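PDB 2YOC: pullulanase from Klebsiella oxytoca, which hydrolyses alpha-1,6-glucosidic linkages in pullulan and related branched alpha-glucans, and is an exported enzyme of the type 2 secretion pathway. Local coordinates for residues A481-P486 with S882-N887; E416-D421 with Y543-D548. One frame throughout, in Å; residues are numbered along the deposited sequence.

Contact 1 of 2, residues A481-P486 with S882-N887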
# COMPACT_ATOMS: atom_id res chain seq x y z
N ALA B 481 48.38 24.16 24.40
CA ALA B 481 48.72 25.25 23.48
C ALA B 481 47.61 25.45 22.44
O ALA B 481 47.16 24.49 21.82
CB ALA B 481 50.03 24.96 22.78
N ASP B 482 47.15 26.70 22.27
CA ASP B 482 46.12 27.01 21.28
C ASP B 482 46.68 27.86 20.14
O ASP B 482 47.77 28.44 20.26
CB ASP B 482 44.89 27.65 21.93
CG ASP B 482 44.24 26.77 22.97
OD1 ASP B 482 43.67 25.73 22.59
OD2 ASP B 482 44.32 27.11 24.17
N ILE B 483 45.96 27.88 19.01
CA ILE B 483 46.34 28.58 17.77
C ILE B 483 46.65 30.06 17.94
O ILE B 483 47.46 30.60 17.17
CB ILE B 483 45.38 28.28 16.60
CG1 ILE B 483 43.97 28.84 16.86
CG2 ILE B 483 45.35 26.79 16.26
CD1 ILE B 483 43.20 29.04 15.66
N GLN B 484 46.06 30.70 18.95
CA GLN B 484 46.23 32.12 19.29
C GLN B 484 47.67 32.44 19.70
O GLN B 484 48.13 33.56 19.49
CB GLN B 484 45.28 32.49 20.46
CG GLN B 484 43.79 32.54 20.08
CD GLN B 484 43.09 31.20 19.96
OE1 GLN B 484 43.22 30.31 20.81
NE2 GLN B 484 42.28 31.04 18.93
N GLN B 485 48.37 31.43 20.24
CA GLN B 485 49.72 31.49 20.80
C GLN B 485 50.85 31.16 19.81
O GLN B 485 50.59 30.50 18.80
CB GLN B 485 49.79 30.56 22.03
CG GLN B 485 48.80 30.95 23.13
CD GLN B 485 48.66 29.91 24.19
OE1 GLN B 485 48.23 28.77 23.96
NE2 GLN B 485 49.00 30.29 25.40
N PRO B 486 52.12 31.58 20.10
CA PRO B 486 53.24 31.25 19.19
C PRO B 486 53.40 29.78 18.86
O PRO B 486 53.12 28.93 19.70
CB PRO B 486 54.47 31.75 19.95
CG PRO B 486 54.02 31.92 21.37
CD PRO B 486 52.60 32.37 21.25
N SER B 882 38.42 19.26 15.80
CA SER B 882 38.87 19.98 14.61
C SER B 882 39.19 21.41 15.02
O SER B 882 39.40 22.28 14.17
CB SER B 882 37.85 19.88 13.48
OG SER B 882 37.98 18.62 12.84
N GLY B 883 39.26 21.60 16.34
CA GLY B 883 39.68 22.83 17.01
C GLY B 883 39.00 24.12 16.64
O GLY B 883 37.95 24.14 16.00
N ASP B 884 39.62 25.22 17.09
CA ASP B 884 39.16 26.58 16.85
C ASP B 884 39.07 26.87 15.35
O ASP B 884 38.14 27.56 14.92
CB ASP B 884 40.10 27.60 17.53
CG ASP B 884 40.13 27.57 19.05
OD1 ASP B 884 39.05 27.39 19.67
OD2 ASP B 884 41.22 27.80 19.63
N TRP B 885 40.03 26.33 14.55
CA TRP B 885 40.08 26.53 13.11
C TRP B 885 38.80 26.20 12.36
O TRP B 885 38.19 27.11 11.79
CB TRP B 885 41.27 25.82 12.48
CG TRP B 885 41.63 26.36 11.12
CD1 TRP B 885 41.43 25.76 9.91
CD2 TRP B 885 42.23 27.64 10.84
NE1 TRP B 885 41.88 26.58 8.90
CE2 TRP B 885 42.39 27.73 9.44
CE3 TRP B 885 42.65 28.72 11.65
CZ2 TRP B 885 42.95 28.86 8.83
CZ3 TRP B 885 43.21 29.83 11.04
CH2 TRP B 885 43.35 29.89 9.65
N PHE B 886 38.38 24.93 12.36
CA PHE B 886 37.19 24.51 11.62
C PHE B 886 35.85 24.91 12.22
O PHE B 886 34.92 25.23 11.48
CB PHE B 886 37.25 23.02 11.26
CG PHE B 886 38.32 22.73 10.25
CD1 PHE B 886 38.08 22.88 8.89
CD2 PHE B 886 39.60 22.36 10.65
CE1 PHE B 886 39.09 22.64 7.94
CE2 PHE B 886 40.61 22.12 9.71
CZ PHE B 886 40.35 22.26 8.36
N ASN B 887 35.76 24.94 13.56
CA ASN B 887 34.55 25.26 14.31
C ASN B 887 34.40 26.76 14.59
O ASN B 887 33.68 27.16 15.50
CB ASN B 887 34.55 24.47 15.60
CG ASN B 887 34.24 23.03 15.40
OD1 ASN B 887 33.07 22.62 15.41
ND2 ASN B 887 35.27 22.22 15.32
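The type I beta turn from Asp482 to Gln485 presents Ile483 to the short helix 883-886, the backbones coming closest at Ile483 and Asp884, whose CA atoms lie 7.5 Å apart. The turn is closed twice, by the backbone bond from Gln485 N to Asp482 O and by an almost straight bond, 177° at the hydrogen, that runs 2.9 Å from Asp482 N back to Gln485 OE1. Ile483 does the apolar work. With chi1 at 66° its CG1 branch sits between the backbone N and the carbonyl carbon, a position that carries Ile483 CD1 forward to Asp884 CB, 3.9 Å away. The same methyl reaches the edge of the indole, near its plane, with Ile483 CD1 4.1 Å from Trp885 CE3; the two side chains are nearly perpendicular to one another. The polar half is slight. Gln484, bent at chi2, brings its amide up to the carboxylate with the two planes 60° apart, and Gln484 NE2 gives Asp884 OD2 a weak hydrogen bond of 3.5 Å, while Gln484 OE1, an acceptor that cannot bond to OD2, lies just as near. Two other ends are held from outside: Asp884 OD1 by a salt bridge to Arg420 NE, and Asp482 OD1 by Ser542 N. These bonds probably offset the closeness of two acidic groups, Asp482 OD1 and Asp884 OD2 being 4.4 Å apart. The turn belongs to the pullulanase Ins region, and the contact is buried packing: Leu516 of helix 512-520 touches Ile483 and Trp885, while helix 529-537 adds Val537 against Ile483 and Val530 against Trp885.

Contact 2 of 2, residues E416-D421 with Y543-D548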
# COMPACT_ATOMS: atom_id res chain seq x y z
N GLU B 416 21.84 25.83 19.91
CA GLU B 416 22.83 24.90 20.45
C GLU B 416 24.23 25.48 20.29
O GLU B 416 24.81 25.48 19.19
CB GLU B 416 22.70 23.54 19.76
CG GLU B 416 23.61 22.45 20.27
CD GLU B 416 23.89 21.33 19.28
OE1 GLU B 416 24.37 21.62 18.16
OE2 GLU B 416 23.66 20.15 19.66
N SER B 417 24.78 25.94 21.41
CA SER B 417 26.08 26.61 21.51
C SER B 417 27.16 25.77 22.24
O SER B 417 26.84 24.79 22.93
CB SER B 417 25.89 27.96 22.19
OG SER B 417 24.57 28.43 22.01
N HIS B 418 28.46 26.17 22.07
CA HIS B 418 29.66 25.57 22.67
C HIS B 418 30.52 26.72 23.23
O HIS B 418 30.65 27.75 22.55
CB HIS B 418 30.44 24.74 21.63
CG HIS B 418 31.69 24.07 22.13
ND1 HIS B 418 32.88 24.76 22.25
CD2 HIS B 418 31.90 22.77 22.48
CE1 HIS B 418 33.77 23.88 22.69
NE2 HIS B 418 33.23 22.67 22.83
N ILE B 419 31.09 26.55 24.45
CA ILE B 419 31.87 27.59 25.16
C ILE B 419 33.01 28.22 24.36
O ILE B 419 33.18 29.44 24.42
CB ILE B 419 32.22 27.19 26.62
CG1 ILE B 419 30.96 26.77 27.45
CG2 ILE B 419 33.06 28.24 27.36
CD1 ILE B 419 29.79 27.73 27.49
N ARG B 420 33.75 27.41 23.60
CA ARG B 420 34.83 27.93 22.77
C ARG B 420 34.24 28.54 21.50
O ARG B 420 34.50 29.71 21.21
CB ARG B 420 35.89 26.86 22.47
CG ARG B 420 36.75 26.55 23.70
CD ARG B 420 38.14 26.05 23.34
NE ARG B 420 38.91 27.05 22.60
CZ ARG B 420 39.78 27.88 23.15
NH1 ARG B 420 40.02 27.84 24.46
NH2 ARG B 420 40.44 28.76 22.40
N ASP B 421 33.35 27.80 20.81
CA ASP B 421 32.65 28.26 19.61
C ASP B 421 32.08 29.70 19.76
O ASP B 421 32.09 30.47 18.79
CB ASP B 421 31.53 27.27 19.22
CG ASP B 421 31.99 25.95 18.60
OD1 ASP B 421 33.19 25.82 18.30
OD2 ASP B 421 31.13 25.06 18.38
N TYR B 543 40.16 22.59 22.77
CA TYR B 543 38.97 22.28 22.00
C TYR B 543 38.54 20.81 21.93
O TYR B 543 39.20 19.98 21.31
CB TYR B 543 39.02 22.89 20.58
CG TYR B 543 37.65 22.98 19.97
CD1 TYR B 543 37.03 21.86 19.43
CD2 TYR B 543 36.95 24.18 19.97
CE1 TYR B 543 35.73 21.91 18.94
CE2 TYR B 543 35.64 24.25 19.48
CZ TYR B 543 35.04 23.11 18.96
OH TYR B 543 33.75 23.18 18.48
N ASN B 544 37.38 20.55 22.49
CA ASN B 544 36.67 19.29 22.40
C ASN B 544 35.22 19.61 22.70
O ASN B 544 34.96 20.55 23.46
CB ASN B 544 37.19 18.20 23.34
CG ASN B 544 36.64 16.85 22.95
OD1 ASN B 544 35.44 16.57 23.05
ND2 ASN B 544 37.48 16.00 22.40
N TRP B 545 34.28 18.88 22.06
CA TRP B 545 32.85 19.06 22.32
C TRP B 545 32.60 18.69 23.80
O TRP B 545 31.97 19.47 24.53
CB TRP B 545 32.05 18.15 21.41
CG TRP B 545 31.96 18.59 19.98
CD1 TRP B 545 32.29 19.82 19.47
CD2 TRP B 545 31.41 17.83 18.90
NE1 TRP B 545 32.03 19.85 18.11
CE2 TRP B 545 31.48 18.65 17.74
CE3 TRP B 545 30.91 16.52 18.78
CZ2 TRP B 545 31.06 18.19 16.48
CZ3 TRP B 545 30.52 16.06 17.53
CH2 TRP B 545 30.58 16.90 16.40
N GLY B 546 33.20 17.56 24.22
CA GLY B 546 33.21 17.10 25.60
C GLY B 546 32.36 15.89 25.92
O GLY B 546 32.08 15.66 27.09
N TYR B 547 31.96 15.11 24.90
CA TYR B 547 31.12 13.91 25.09
C TYR B 547 31.98 12.73 25.61
O TYR B 547 31.99 11.62 25.05
CB TYR B 547 30.37 13.60 23.78
CG TYR B 547 29.38 14.68 23.35
CD1 TYR B 547 28.06 14.63 23.77
CD2 TYR B 547 29.75 15.70 22.48
CE1 TYR B 547 27.14 15.60 23.36
CE2 TYR B 547 28.84 16.68 22.07
CZ TYR B 547 27.53 16.62 22.51
OH TYR B 547 26.63 17.59 22.15
N ASP B 548 32.73 13.00 26.71
CA ASP B 548 33.70 12.12 27.39
C ASP B 548 33.59 12.39 28.90
O ASP B 548 34.41 13.13 29.47
CB ASP B 548 35.12 12.44 26.87
CG ASP B 548 35.20 12.56 25.35
OD1 ASP B 548 35.13 11.50 24.67
OD2 ASP B 548 35.23 13.72 24.83
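His418 ND1 is gripped by two backbone N-H groups, accepting from Arg420 N at 3.1 Å and, more weakly, from Asp421 N, and so makes His418 the N-cap of helix 419-423. The other ring nitrogen works as a donor: His418 NE2 meets Asn544 O at 2.8 Å, with the oxygen in the imidazole plane but the donor 41° out of the carbonyl plane. Bonds at both nitrogens hold the ring's rotation. CG anti to the backbone N (chi1 -180°) swings the imidazole toward Tyr543, whose ring forms an offset stack with it, centroids 4.8 Å apart and planes 27° from parallel. Tyr543 OH lies over the centre of the imidazole and donates to Asp421 OD1 at 2.7 Å, on the syn side of the carboxylate but somewhat out of its plane; the other oxygen is in a salt bridge with Arg871. Arg420 and Tyr543 run antiparallel alongside one another, Arg420 CB 3.8 Å from Tyr543 CD2, and the guanidinium continues to its salt bridge with Asp884. Trp545 completes an aromatic cluster, and Asn544 OD1 closes an Asx turn onto Gly546 N. The histidine thus joins loop 543-548 to the C-terminal end of the first barrel strand, 413-417, the end where (beta/alpha)8 glycosidases of this family carry their active sites.

In the fold
Both contacts are buried, yet contact 2 lies nearer the centre of the chain, about 13 Å from it against 24 Å for the centre of contact 1. Contact 2 joins the first barrel strand and the short helix after it to a loop, and relies on short hydrogen bonds across the segments and stacked rings; contact 1 packs a turn on a short helix through one isoleucine and a weak amide bond. Their segments alternate along the chain. Residues 882-887 pair with 481-486 in contact 1 and also touch contact 2: Asp884 OD1 takes a 3.0 Å salt bridge from Arg420 NE, and Asn887 OD1 probably hydrogen-bonds to Tyr543 OH. They thus bridge the Ins segment and the start of the barrel.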